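Local coordinates for protein transcriptional regulator (PDB 1UDD) that is named a transcriptional regulator and is a TenA homologue, an all-helical protein of the TENA/THI-4/PQQC family whose exact role is not settled, at residues R55-I60 and E74-E79; L130-P135 and R194-T199; P135-Y140 and N169-L174. All blocks are in the same frame, centred on the assembly; numbering follows the deposited sequence.

Contact 1. Residues R55-I60 and E74-E79; sequences RALAVI and ELARDE
L57 lies against A76 where helix 36-63 runs nearly antiparallel to helix 68-79, and this pair makes the middle of the contact. L57 CA and A76 CA, the closest CA pair across the two segments, are 5.5 Å apart, near enough for the leucine to meet the alanine by its stem, with L57 CB 3.7 Å from A76 CB. Further out, L57 CD1 lies along the backbone of the facing helix, 3.9 Å from A76 CA. With CG beside its own backbone N (chi1 -76°), L57 also sends CD1 toward L75, whose CG is 4.1 Å away, and the two leucines slant past each other. The methyl of A76 also faces the backbone N of A58, and E79 CG lies loosely 4.4 Å from L57 CD1. No hydrogen bond crosses; the small A76 is consistent with the segment axes approaching to 8.6 Å, at 160°. The charged ends of R77 and D78 stay clear of segment 55-60: R77 NH1 meets D78 OD1 at 3.1 Å in a salt bridge, close to the guanidinium plane, while R77 NE pairs with E74 of the second subunit. A58 packs on A58 of that same subunit, so the contact lies beside a subunit interface. Two helices consecutive in the chain, packed antiparallel through apolar side chains, form an alpha-alpha hairpin, here in the all-helical TenA fold.

Contact 2. Residues L130-P135 and R194-T199; sequences LTALLP and RRIFIT
F197 lays one face of its ring against P135, whose CG stands 3.8 Å from the ring centroid and 17° off the normal, a CH-pi contact displaced toward the rim. Having CG anti to the backbone N (chi1 -165°) swings the ring toward helix 126-146, although the CB of F197 does not itself point there. L134 takes the ring edge: its CG lies in the ring plane and its CD2 comes 3.6 Å from F197 CE1. At the stem of the ring, T131 CG2 touches F197 CB at 4.0 Å, the two side chains crossing at about a right angle, while T131 OG1 is bonded within its own helix to I127 O. These contacts join helices 126-146 and 190-213 of the TenA bundle, whose segments cross at -33° with axes 7.8 Å apart, and P135 marks a kink in the first of them, since a proline N has no hydrogen to give to the preceding turn. Just before F197 in the chain, I196 presses its CG2 branch onto A132, about one turn before P135, 3.4 Å from A132 CA and 3.6 Å from A132 CB; the small residue allows this tight approach. L9 of helix 5-11 packs on both T131 and F197.

Contact 3. Residues P135-Y140 and N169-L174; sequences PCFWSY and NEYLNL
Y171 has CG anti to its backbone N (chi1 -172°), which carries the ring across to helix 126-146, while F137 has CG beside its own N (chi1 -71°), turning its ring toward L174. The phenol end of Y171 reaches the backbone of F137, and Y171 OH gives its hydrogen to F137 O at 2.7 Å. It arrives in the carbonyl plane on a lone pair, with a C=O...donor angle of 111°, and the acceptor itself lies near the plane of the tyrosine ring. The bond spans a wide gap, the segment axes being 10.1 Å apart, so Y171 works as a long arm. Y171 OH also lies 3.8 Å from F137 CB and 4.0 Å from Y140 CB. One turn on, L174 CD2 meets F137 CE2 at 3.8 Å, with L174 coming obliquely at the F137 ring. Within the first helix P135 O takes two donors, S139 N and S139 OG, from opposite faces of its plane. Y166 sets its ring edge-to-face with both Y171 and Y140, and Y140 OH bonds to Y42 OH. A side-chain-to-backbone hydrogen bond flanked by apolar packing thus ties together two helices of the TenA helical bundle that run closer to antiparallel than to parallel.

How the contacts relate
Contact 1 closes before the other two open along the chain, whereas contact 3 is nested inside the loop that contact 2 closes. Contacts 2 and 3 share helix 126-146 and P135 itself; the second segment of contact 2 lies on helix 190-213 and that of contact 3 on helix 169-183, which precedes it in the chain. The centres of contact 1 and contact 2 are about 17 Å apart, those of contact 1 and contact 3 about 15 Å, and those of contact 2 and contact 3 about 14 Å. Direct packing joins each pair: L57 and I60 on L133, L75 on L174, and F197 on W138, consistent with a shared helical core. Contact 1 also lies at interfaces with other subunits, most of all the second.

Contact 1. Residues R55-I60 and E74-E79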
ATOM      1  N   ARG A  55      11.690  -5.127  -2.898  1.00 26.34           N
ATOM      2  CA  ARG A  55      10.537  -4.314  -2.518  1.00 23.82           C
ATOM      3  C   ARG A  55       9.240  -5.013  -2.840  1.00 23.54           C
ATOM      4  O   ARG A  55       8.313  -5.015  -2.028  1.00 25.17           O
ATOM      5  CB  ARG A  55      10.514  -2.959  -3.246  1.00 23.13           C
ATOM      6  CG  ARG A  55      11.491  -1.935  -2.728  1.00 26.40           C
ATOM      7  CD  ARG A  55      11.355  -0.573  -3.449  1.00 25.53           C
ATOM      8  NE  ARG A  55      12.606   0.152  -3.292  1.00 27.31           N
ATOM      9  CZ  ARG A  55      13.001   0.688  -2.150  1.00 27.70           C
ATOM     10  NH1 ARG A  55      12.218   0.598  -1.084  1.00 27.26           N
ATOM     11  NH2 ARG A  55      14.206   1.240  -2.054  1.00 33.92           N
ATOM     12  N   ALA A  56       9.156  -5.592  -4.036  1.00 21.01           N
ATOM     13  CA  ALA A  56       7.919  -6.255  -4.434  1.00 22.35           C
ATOM     14  C   ALA A  56       7.659  -7.480  -3.552  1.00 21.36           C
ATOM     15  O   ALA A  56       6.518  -7.724  -3.142  1.00 19.39           O
ATOM     16  CB  ALA A  56       7.968  -6.639  -5.930  1.00 19.26           C
ATOM     17  N   LEU A  57       8.713  -8.232  -3.235  1.00 18.57           N
ATOM     18  CA  LEU A  57       8.537  -9.397  -2.378  1.00 22.18           C
ATOM     19  C   LEU A  57       8.052  -8.984  -0.999  1.00 23.52           C
ATOM     20  O   LEU A  57       7.221  -9.676  -0.399  1.00 19.48           O
ATOM     21  CB  LEU A  57       9.837 -10.186  -2.247  1.00 23.10           C
ATOM     22  CG  LEU A  57      10.158 -11.032  -3.491  1.00 26.53           C
ATOM     23  CD1 LEU A  57      11.610 -11.524  -3.441  1.00 28.27           C
ATOM     24  CD2 LEU A  57       9.185 -12.183  -3.581  1.00 24.90           C
ATOM     25  N   ALA A  58       8.560  -7.851  -0.501  1.00 22.55           N
ATOM     26  CA  ALA A  58       8.158  -7.381   0.819  1.00 23.63           C
ATOM     27  C   ALA A  58       6.652  -7.063   0.815  1.00 22.15           C
ATOM     28  O   ALA A  58       5.931  -7.467   1.718  1.00 24.15           O
ATOM     29  CB  ALA A  58       8.971  -6.139   1.216  1.00 16.49           C
ATOM     30  N   VAL A  59       6.178  -6.341  -0.196  1.00 19.39           N
ATOM     31  CA  VAL A  59       4.747  -6.023  -0.253  1.00 24.19           C
ATOM     32  C   VAL A  59       3.907  -7.311  -0.344  1.00 23.17           C
ATOM     33  O   VAL A  59       2.927  -7.479   0.387  1.00 23.07           O
ATOM     34  CB  VAL A  59       4.414  -5.112  -1.448  1.00 22.00           C
ATOM     35  CG1 VAL A  59       2.912  -4.924  -1.541  1.00 21.92           C
ATOM     36  CG2 VAL A  59       5.115  -3.772  -1.289  1.00 24.29           C
ATOM     37  N   ILE A  60       4.281  -8.224  -1.232  1.00 23.01           N
ATOM     38  CA  ILE A  60       3.531  -9.475  -1.332  1.00 24.28           C
ATOM     39  C   ILE A  60       3.508 -10.160   0.043  1.00 23.08           C
ATOM     40  O   ILE A  60       2.452 -10.588   0.528  1.00 24.05           O
ATOM     41  CB  ILE A  60       4.157 -10.436  -2.362  1.00 23.38           C
ATOM     42  CG1 ILE A  60       4.060  -9.827  -3.760  1.00 24.70           C
ATOM     43  CG2 ILE A  60       3.438 -11.797  -2.314  1.00 23.03           C
ATOM     44  CD1 ILE A  60       4.690 -10.683  -4.830  1.00 23.60           C
ATOM     45  N   GLU A  74      11.581 -14.425   3.668  1.00 32.71           N
ATOM     46  CA  GLU A  74      12.888 -15.094   3.662  1.00 33.57           C
ATOM     47  C   GLU A  74      13.563 -14.890   2.315  1.00 33.66           C
ATOM     48  O   GLU A  74      14.780 -14.665   2.225  1.00 33.24           O
ATOM     49  CB  GLU A  74      12.719 -16.597   3.891  1.00 36.94           C
ATOM     50  CG  GLU A  74      14.030 -17.409   3.809  1.00 39.29           C
ATOM     51  CD  GLU A  74      14.943 -17.157   5.010  1.00 42.68           C
ATOM     52  OE1 GLU A  74      14.406 -16.917   6.109  1.00 41.15           O
ATOM     53  OE2 GLU A  74      16.187 -17.211   4.866  1.00 44.75           O
ATOM     54  N   LEU A  75      12.752 -14.985   1.265  1.00 31.22           N
ATOM     55  CA  LEU A  75      13.207 -14.814  -0.104  1.00 30.68           C
ATOM     56  C   LEU A  75      13.610 -13.346  -0.315  1.00 30.99           C
ATOM     57  O   LEU A  75      14.605 -13.044  -0.990  1.00 28.88           O
ATOM     58  CB  LEU A  75      12.065 -15.202  -1.049  1.00 33.13           C
ATOM     59  CG  LEU A  75      12.310 -15.505  -2.525  1.00 38.98           C
ATOM     60  CD1 LEU A  75      13.349 -16.615  -2.669  1.00 38.55           C
ATOM     61  CD2 LEU A  75      10.982 -15.933  -3.163  1.00 35.58           C
ATOM     62  N   ALA A  76      12.832 -12.435   0.267  1.00 27.83           N
ATOM     63  CA  ALA A  76      13.121 -11.011   0.138  1.00 30.42           C
ATOM     64  C   ALA A  76      14.417 -10.720   0.886  1.00 30.08           C
ATOM     65  O   ALA A  76      15.260  -9.964   0.409  1.00 31.75           O
ATOM     66  CB  ALA A  76      11.986 -10.185   0.725  1.00 27.89           C
ATOM     67  N   ARG A  77      14.557 -11.337   2.057  1.00 32.12           N
ATOM     68  CA  ARG A  77      15.729 -11.167   2.916  1.00 35.74           C
ATOM     69  C   ARG A  77      16.996 -11.663   2.206  1.00 36.58           C
ATOM     70  O   ARG A  77      18.015 -10.984   2.206  1.00 35.95           O
ATOM     71  CB  ARG A  77      15.505 -11.917   4.239  1.00 37.01           C
ATOM     72  CG  ARG A  77      16.654 -11.850   5.228  1.00 40.09           C
ATOM     73  CD  ARG A  77      17.594 -13.022   5.024  1.00 43.79           C
ATOM     74  NE  ARG A  77      18.653 -13.054   6.023  1.00 47.80           N
ATOM     75  CZ  ARG A  77      19.496 -14.070   6.178  1.00 51.98           C
ATOM     76  NH1 ARG A  77      19.403 -15.139   5.398  1.00 51.54           N
ATOM     77  NH2 ARG A  77      20.429 -14.020   7.118  1.00 53.22           N
ATOM     78  N   ASP A  78      16.914 -12.834   1.581  1.00 36.20           N
ATOM     79  CA  ASP A  78      18.046 -13.384   0.856  1.00 34.79           C
ATOM     80  C   ASP A  78      18.454 -12.505  -0.311  1.00 34.57           C
ATOM     81  O   ASP A  78      19.637 -12.415  -0.632  1.00 35.61           O
ATOM     82  CB  ASP A  78      17.725 -14.779   0.345  1.00 35.06           C
ATOM     83  CG  ASP A  78      17.658 -15.797   1.454  1.00 36.19           C
ATOM     84  OD1 ASP A  78      17.962 -15.442   2.615  1.00 34.32           O
ATOM     85  OD2 ASP A  78      17.304 -16.953   1.160  1.00 36.96           O
ATOM     86  N   GLU A  79      17.488 -11.864  -0.958  1.00 31.93           N
ATOM     87  CA  GLU A  79      17.819 -10.989  -2.080  1.00 34.09           C
ATOM     88  C   GLU A  79      18.759  -9.888  -1.629  1.00 34.28           C
ATOM     89  O   GLU A  79      19.714  -9.568  -2.320  1.00 36.90           O
ATOM     90  CB  GLU A  79      16.583 -10.307  -2.671  1.00 32.47           C
ATOM     91  CG  GLU A  79      15.972 -10.988  -3.875  1.00 37.87           C
ATOM     92  CD  GLU A  79      16.962 -11.222  -4.996  1.00 36.80           C
ATOM     93  OE1 GLU A  79      17.344 -10.269  -5.718  1.00 39.16           O
ATOM     94  OE2 GLU A  79      17.362 -12.381  -5.151  1.00 34.82           O
TER

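Contact 2. Residues L130-P135 and R194-T199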
ATOM      1  N   LEU A 130       2.934 -12.568  -7.271  1.00 21.52           N
ATOM      2  CA  LEU A 130       3.932 -13.574  -7.607  1.00 20.31           C
ATOM      3  C   LEU A 130       4.039 -13.790  -9.115  1.00 21.00           C
ATOM      4  O   LEU A 130       5.143 -13.945  -9.661  1.00 18.89           O
ATOM      5  CB  LEU A 130       3.592 -14.895  -6.904  1.00 21.12           C
ATOM      6  CG  LEU A 130       3.718 -14.852  -5.384  1.00 25.32           C
ATOM      7  CD1 LEU A 130       3.187 -16.165  -4.779  1.00 29.30           C
ATOM      8  CD2 LEU A 130       5.191 -14.624  -5.002  1.00 22.45           C
ATOM      9  N   THR A 131       2.900 -13.791  -9.798  1.00 22.50           N
ATOM     10  CA  THR A 131       2.898 -13.969 -11.244  1.00 22.46           C
ATOM     11  C   THR A 131       3.689 -12.837 -11.911  1.00 25.17           C
ATOM     12  O   THR A 131       4.285 -13.024 -12.978  1.00 23.07           O
ATOM     13  CB  THR A 131       1.447 -14.005 -11.807  1.00 25.05           C
ATOM     14  OG1 THR A 131       0.740 -15.097 -11.211  1.00 22.32           O
ATOM     15  CG2 THR A 131       1.448 -14.206 -13.348  1.00 20.97           C
ATOM     16  N   ALA A 132       3.714 -11.662 -11.288  1.00 25.16           N
ATOM     17  CA  ALA A 132       4.470 -10.564 -11.888  1.00 25.43           C
ATOM     18  C   ALA A 132       5.969 -10.798 -11.730  1.00 25.13           C
ATOM     19  O   ALA A 132       6.770 -10.161 -12.404  1.00 22.20           O
ATOM     20  CB  ALA A 132       4.086  -9.250 -11.269  1.00 23.25           C
ATOM     21  N   LEU A 133       6.337 -11.725 -10.850  1.00 23.46           N
ATOM     22  CA  LEU A 133       7.746 -12.033 -10.608  1.00 24.87           C
ATOM     23  C   LEU A 133       8.211 -13.334 -11.265  1.00 24.96           C
ATOM     24  O   LEU A 133       9.410 -13.613 -11.328  1.00 26.00           O
ATOM     25  CB  LEU A 133       8.007 -12.142  -9.109  1.00 23.77           C
ATOM     26  CG  LEU A 133       7.537 -10.995  -8.214  1.00 24.37           C
ATOM     27  CD1 LEU A 133       7.986 -11.270  -6.764  1.00 23.09           C
ATOM     28  CD2 LEU A 133       8.103  -9.671  -8.719  1.00 23.17           C
ATOM     29  N   LEU A 134       7.267 -14.128 -11.752  1.00 26.33           N
ATOM     30  CA  LEU A 134       7.592 -15.414 -12.358  1.00 24.51           C
ATOM     31  C   LEU A 134       8.429 -15.284 -13.636  1.00 24.30           C
ATOM     32  O   LEU A 134       9.407 -16.016 -13.825  1.00 21.66           O
ATOM     33  CB  LEU A 134       6.301 -16.195 -12.615  1.00 25.87           C
ATOM     34  CG  LEU A 134       6.455 -17.685 -12.924  1.00 27.75           C
ATOM     35  CD1 LEU A 134       7.231 -18.391 -11.792  1.00 29.51           C
ATOM     36  CD2 LEU A 134       5.085 -18.281 -13.085  1.00 23.03           C
ATOM     37  N   PRO A 135       8.066 -14.354 -14.537  1.00 23.10           N
ATOM     38  CA  PRO A 135       8.908 -14.267 -15.734  1.00 19.91           C
ATOM     39  C   PRO A 135      10.360 -14.076 -15.293  1.00 20.78           C
ATOM     40  O   PRO A 135      11.273 -14.673 -15.858  1.00 21.66           O
ATOM     41  CB  PRO A 135       8.349 -13.056 -16.465  1.00 20.96           C
ATOM     42  CG  PRO A 135       6.856 -13.106 -16.085  1.00 22.62           C
ATOM     43  CD  PRO A 135       6.908 -13.441 -14.617  1.00 21.56           C
ATOM     44  N   ARG A 194      -2.536 -13.857 -17.147  1.00 25.35           N
ATOM     45  CA  ARG A 194      -1.947 -13.873 -18.470  1.00 26.75           C
ATOM     46  C   ARG A 194      -1.339 -12.521 -18.832  1.00 24.95           C
ATOM     47  O   ARG A 194      -0.170 -12.454 -19.225  1.00 24.21           O
ATOM     48  CB  ARG A 194      -2.989 -14.298 -19.527  1.00 27.27           C
ATOM     49  CG  ARG A 194      -2.459 -14.254 -20.951  1.00 30.73           C
ATOM     50  CD  ARG A 194      -3.477 -14.731 -22.000  1.00 35.79           C
ATOM     51  NE  ARG A 194      -4.809 -14.136 -21.862  1.00 44.90           N
ATOM     52  CZ  ARG A 194      -5.061 -12.837 -21.686  1.00 51.71           C
ATOM     53  NH1 ARG A 194      -4.072 -11.954 -21.613  1.00 55.76           N
ATOM     54  NH2 ARG A 194      -6.316 -12.413 -21.594  1.00 54.63           N
ATOM     55  N   ARG A 195      -2.118 -11.449 -18.688  1.00 26.24           N
ATOM     56  CA  ARG A 195      -1.625 -10.102 -19.007  1.00 27.23           C
ATOM     57  C   ARG A 195      -0.428  -9.725 -18.121  1.00 25.15           C
ATOM     58  O   ARG A 195       0.543  -9.128 -18.584  1.00 22.50           O
ATOM     59  CB  ARG A 195      -2.738  -9.064 -18.820  1.00 32.79           C
ATOM     60  CG  ARG A 195      -4.068  -9.441 -19.463  1.00 38.46           C
ATOM     61  CD  ARG A 195      -5.037  -8.249 -19.544  1.00 44.68           C
ATOM     62  NE  ARG A 195      -6.288  -8.521 -18.834  1.00 48.70           N
ATOM     63  CZ  ARG A 195      -6.546  -8.128 -17.588  1.00 50.06           C
ATOM     64  NH1 ARG A 195      -5.647  -7.427 -16.902  1.00 51.92           N
ATOM     65  NH2 ARG A 195      -7.695  -8.458 -17.014  1.00 50.69           N
ATOM     66  N   ILE A 196      -0.496 -10.074 -16.840  1.00 23.98           N
ATOM     67  CA  ILE A 196       0.608  -9.760 -15.935  1.00 23.10           C
ATOM     68  C   ILE A 196       1.876 -10.490 -16.369  1.00 22.12           C
ATOM     69  O   ILE A 196       2.955  -9.887 -16.448  1.00 22.72           O
ATOM     70  CB  ILE A 196       0.308 -10.177 -14.489  1.00 22.74           C
ATOM     71  CG1 ILE A 196      -0.771  -9.273 -13.887  1.00 24.75           C
ATOM     72  CG2 ILE A 196       1.576 -10.047 -13.651  1.00 24.49           C
ATOM     73  CD1 ILE A 196      -1.382  -9.823 -12.606  1.00 24.02           C
ATOM     74  N   PHE A 197       1.738 -11.784 -16.650  1.00 21.94           N
ATOM     75  CA  PHE A 197       2.871 -12.606 -17.060  1.00 24.64           C
ATOM     76  C   PHE A 197       3.438 -12.130 -18.401  1.00 25.21           C
ATOM     77  O   PHE A 197       4.649 -12.120 -18.599  1.00 25.53           O
ATOM     78  CB  PHE A 197       2.447 -14.074 -17.198  1.00 23.63           C
ATOM     79  CG  PHE A 197       3.610 -15.045 -17.271  1.00 25.42           C
ATOM     80  CD1 PHE A 197       4.169 -15.572 -16.105  1.00 26.05           C
ATOM     81  CD2 PHE A 197       4.141 -15.431 -18.505  1.00 25.66           C
ATOM     82  CE1 PHE A 197       5.252 -16.481 -16.165  1.00 25.69           C
ATOM     83  CE2 PHE A 197       5.209 -16.328 -18.583  1.00 27.64           C
ATOM     84  CZ  PHE A 197       5.768 -16.857 -17.403  1.00 27.27           C
ATOM     85  N   ILE A 198       2.565 -11.756 -19.334  1.00 22.99           N
ATOM     86  CA  ILE A 198       3.048 -11.295 -20.628  1.00 26.12           C
ATOM     87  C   ILE A 198       3.769  -9.952 -20.497  1.00 26.44           C
ATOM     88  O   ILE A 198       4.767  -9.689 -21.180  1.00 25.61           O
ATOM     89  CB  ILE A 198       1.894 -11.182 -21.650  1.00 28.79           C
ATOM     90  CG1 ILE A 198       1.540 -12.581 -22.164  1.00 29.02           C
ATOM     91  CG2 ILE A 198       2.312 -10.290 -22.825  1.00 24.41           C
ATOM     92  CD1 ILE A 198       0.343 -12.619 -23.126  1.00 32.35           C
ATOM     93  N   THR A 199       3.268  -9.104 -19.611  1.00 25.50           N
ATOM     94  CA  THR A 199       3.906  -7.804 -19.375  1.00 25.93           C
ATOM     95  C   THR A 199       5.304  -8.039 -18.813  1.00 24.31           C
ATOM     96  O   THR A 199       6.279  -7.430 -19.258  1.00 25.70           O
ATOM     97  CB  THR A 199       3.104  -6.965 -18.348  1.00 24.88           C
ATOM     98  OG1 THR A 199       1.819  -6.652 -18.897  1.00 20.99           O
ATOM     99  CG2 THR A 199       3.849  -5.675 -17.986  1.00 22.77           C
TER

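Contact 3. Residues P135-Y140 and N169-L174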
ATOM      1  N   PRO A 135       8.066 -14.354 -14.537  1.00 23.10           N
ATOM      2  CA  PRO A 135       8.908 -14.267 -15.734  1.00 19.91           C
ATOM      3  C   PRO A 135      10.360 -14.076 -15.293  1.00 20.78           C
ATOM      4  O   PRO A 135      11.273 -14.673 -15.858  1.00 21.66           O
ATOM      5  CB  PRO A 135       8.349 -13.056 -16.465  1.00 20.96           C
ATOM      6  CG  PRO A 135       6.856 -13.106 -16.085  1.00 22.62           C
ATOM      7  CD  PRO A 135       6.908 -13.441 -14.617  1.00 21.56           C
ATOM      8  N   CYS A 136      10.569 -13.258 -14.265  1.00 23.11           N
ATOM      9  CA  CYS A 136      11.926 -13.028 -13.752  1.00 24.93           C
ATOM     10  C   CYS A 136      12.611 -14.329 -13.353  1.00 24.53           C
ATOM     11  O   CYS A 136      13.565 -14.766 -13.999  1.00 24.92           O
ATOM     12  CB  CYS A 136      11.903 -12.102 -12.537  1.00 28.54           C
ATOM     13  SG  CYS A 136      13.412 -12.224 -11.523  1.00 30.12           S
ATOM     14  N   PHE A 137      12.120 -14.947 -12.287  1.00 23.12           N
ATOM     15  CA  PHE A 137      12.702 -16.192 -11.785  1.00 24.68           C
ATOM     16  C   PHE A 137      12.745 -17.323 -12.827  1.00 27.22           C
ATOM     17  O   PHE A 137      13.780 -17.954 -13.028  1.00 25.94           O
ATOM     18  CB  PHE A 137      11.928 -16.692 -10.552  1.00 26.49           C
ATOM     19  CG  PHE A 137      12.137 -15.867  -9.304  1.00 31.65           C
ATOM     20  CD1 PHE A 137      11.412 -14.701  -9.089  1.00 33.59           C
ATOM     21  CD2 PHE A 137      13.041 -16.277  -8.324  1.00 30.97           C
ATOM     22  CE1 PHE A 137      11.582 -13.955  -7.910  1.00 37.86           C
ATOM     23  CE2 PHE A 137      13.217 -15.541  -7.146  1.00 35.09           C
ATOM     24  CZ  PHE A 137      12.486 -14.380  -6.939  1.00 33.20           C
ATOM     25  N   TRP A 138      11.624 -17.550 -13.504  1.00 26.72           N
ATOM     26  CA  TRP A 138      11.508 -18.637 -14.475  1.00 25.67           C
ATOM     27  C   TRP A 138      12.336 -18.499 -15.754  1.00 26.43           C
ATOM     28  O   TRP A 138      13.045 -19.433 -16.131  1.00 24.05           O
ATOM     29  CB  TRP A 138      10.027 -18.855 -14.806  1.00 27.05           C
ATOM     30  CG  TRP A 138       9.699 -20.150 -15.496  1.00 27.83           C
ATOM     31  CD1 TRP A 138      10.564 -21.171 -15.817  1.00 29.56           C
ATOM     32  CD2 TRP A 138       8.408 -20.557 -15.964  1.00 29.90           C
ATOM     33  NE1 TRP A 138       9.886 -22.184 -16.460  1.00 26.83           N
ATOM     34  CE2 TRP A 138       8.562 -21.834 -16.563  1.00 30.30           C
ATOM     35  CE3 TRP A 138       7.133 -19.964 -15.942  1.00 29.00           C
ATOM     36  CZ2 TRP A 138       7.483 -22.530 -17.131  1.00 29.30           C
ATOM     37  CZ3 TRP A 138       6.058 -20.660 -16.510  1.00 31.93           C
ATOM     38  CH2 TRP A 138       6.244 -21.930 -17.095  1.00 29.63           C
ATOM     39  N   SER A 139      12.263 -17.347 -16.416  1.00 25.23           N
ATOM     40  CA  SER A 139      13.024 -17.150 -17.639  1.00 23.01           C
ATOM     41  C   SER A 139      14.537 -17.294 -17.447  1.00 24.54           C
ATOM     42  O   SER A 139      15.217 -17.775 -18.334  1.00 25.33           O
ATOM     43  CB  SER A 139      12.727 -15.779 -18.248  1.00 20.48           C
ATOM     44  OG  SER A 139      13.330 -14.739 -17.502  1.00 23.25           O
ATOM     45  N   TYR A 140      15.067 -16.868 -16.306  1.00 27.22           N
ATOM     46  CA  TYR A 140      16.505 -16.973 -16.075  1.00 28.83           C
ATOM     47  C   TYR A 140      16.943 -18.430 -16.024  1.00 28.01           C
ATOM     48  O   TYR A 140      18.048 -18.775 -16.457  1.00 32.49           O
ATOM     49  CB  TYR A 140      16.904 -16.242 -14.783  1.00 27.98           C
ATOM     50  CG  TYR A 140      17.279 -14.788 -15.018  1.00 31.21           C
ATOM     51  CD1 TYR A 140      16.360 -13.880 -15.564  1.00 33.02           C
ATOM     52  CD2 TYR A 140      18.580 -14.341 -14.776  1.00 29.69           C
ATOM     53  CE1 TYR A 140      16.744 -12.559 -15.871  1.00 31.78           C
ATOM     54  CE2 TYR A 140      18.970 -13.038 -15.081  1.00 29.39           C
ATOM     55  CZ  TYR A 140      18.057 -12.155 -15.626  1.00 29.92           C
ATOM     56  OH  TYR A 140      18.470 -10.878 -15.937  1.00 28.40           O
ATOM     57  N   ASN A 169      20.173 -27.100  -8.625  1.00 40.11           N
ATOM     58  CA  ASN A 169      18.921 -27.701  -8.177  1.00 42.05           C
ATOM     59  C   ASN A 169      18.170 -26.770  -7.254  1.00 40.98           C
ATOM     60  O   ASN A 169      16.943 -26.742  -7.246  1.00 40.57           O
ATOM     61  CB  ASN A 169      19.164 -29.027  -7.433  1.00 45.50           C
ATOM     62  CG  ASN A 169      19.621 -30.145  -8.352  1.00 49.50           C
ATOM     63  OD1 ASN A 169      19.175 -30.245  -9.497  1.00 52.08           O
ATOM     64  ND2 ASN A 169      20.499 -31.007  -7.846  1.00 50.92           N
ATOM     65  N   GLU A 170      18.918 -26.023  -6.453  1.00 40.79           N
ATOM     66  CA  GLU A 170      18.319 -25.101  -5.516  1.00 40.07           C
ATOM     67  C   GLU A 170      17.547 -24.013  -6.261  1.00 37.82           C
ATOM     68  O   GLU A 170      16.417 -23.682  -5.899  1.00 38.35           O
ATOM     69  CB  GLU A 170      19.402 -24.452  -4.638  1.00 43.60           C
ATOM     70  CG  GLU A 170      20.238 -25.422  -3.808  1.00 48.38           C
ATOM     71  CD  GLU A 170      21.218 -26.240  -4.645  1.00 52.12           C
ATOM     72  OE1 GLU A 170      22.147 -25.647  -5.243  1.00 52.24           O
ATOM     73  OE2 GLU A 170      21.056 -27.480  -4.702  1.00 54.40           O
ATOM     74  N   TYR A 171      18.160 -23.452  -7.296  1.00 34.35           N
ATOM     75  CA  TYR A 171      17.504 -22.395  -8.046  1.00 33.29           C
ATOM     76  C   TYR A 171      16.298 -22.968  -8.766  1.00 34.46           C
ATOM     77  O   TYR A 171      15.229 -22.353  -8.799  1.00 30.61           O
ATOM     78  CB  TYR A 171      18.453 -21.760  -9.059  1.00 33.63           C
ATOM     79  CG  TYR A 171      17.826 -20.540  -9.688  1.00 34.35           C
ATOM     80  CD1 TYR A 171      17.741 -19.340  -8.982  1.00 32.90           C
ATOM     81  CD2 TYR A 171      17.186 -20.626 -10.927  1.00 31.53           C
ATOM     82  CE1 TYR A 171      17.021 -18.251  -9.488  1.00 34.94           C
ATOM     83  CE2 TYR A 171      16.464 -19.553 -11.439  1.00 34.74           C
ATOM     84  CZ  TYR A 171      16.381 -18.370 -10.715  1.00 33.16           C
ATOM     85  OH  TYR A 171      15.624 -17.334 -11.202  1.00 33.46           O
ATOM     86  N   LEU A 172      16.480 -24.157  -9.334  1.00 34.07           N
ATOM     87  CA  LEU A 172      15.414 -24.837 -10.048  1.00 35.12           C
ATOM     88  C   LEU A 172      14.270 -25.208  -9.117  1.00 36.74           C
ATOM     89  O   LEU A 172      13.097 -25.161  -9.505  1.00 34.32           O
ATOM     90  CB  LEU A 172      15.943 -26.106 -10.712  1.00 35.35           C
ATOM     91  CG  LEU A 172      16.875 -25.900 -11.906  1.00 37.46           C
ATOM     92  CD1 LEU A 172      17.343 -27.260 -12.428  1.00 37.37           C
ATOM     93  CD2 LEU A 172      16.134 -25.136 -12.993  1.00 33.36           C
ATOM     94  N   ASN A 173      14.604 -25.585  -7.887  1.00 35.51           N
ATOM     95  CA  ASN A 173      13.569 -25.970  -6.941  1.00 35.26           C
ATOM     96  C   ASN A 173      12.792 -24.756  -6.465  1.00 31.84           C
ATOM     97  O   ASN A 173      11.601 -24.860  -6.200  1.00 32.41           O
ATOM     98  CB  ASN A 173      14.183 -26.735  -5.764  1.00 37.62           C
ATOM     99  CG  ASN A 173      14.488 -28.191  -6.114  1.00 42.33           C
ATOM    100  OD1 ASN A 173      15.110 -28.915  -5.337  1.00 44.67           O
ATOM    101  ND2 ASN A 173      14.031 -28.628  -7.289  1.00 43.17           N
ATOM    102  N   LEU A 174      13.470 -23.613  -6.377  1.00 28.74           N
ATOM    103  CA  LEU A 174      12.839 -22.364  -5.956  1.00 30.13           C
ATOM    104  C   LEU A 174      11.794 -21.945  -6.999  1.00 27.46           C
ATOM    105  O   LEU A 174      10.650 -21.623  -6.660  1.00 26.75           O
ATOM    106  CB  LEU A 174      13.885 -21.254  -5.805  1.00 28.96           C
ATOM    107  CG  LEU A 174      13.313 -19.832  -5.691  1.00 34.56           C
ATOM    108  CD1 LEU A 174      12.393 -19.748  -4.475  1.00 37.45           C
ATOM    109  CD2 LEU A 174      14.438 -18.807  -5.591  1.00 31.65           C
TER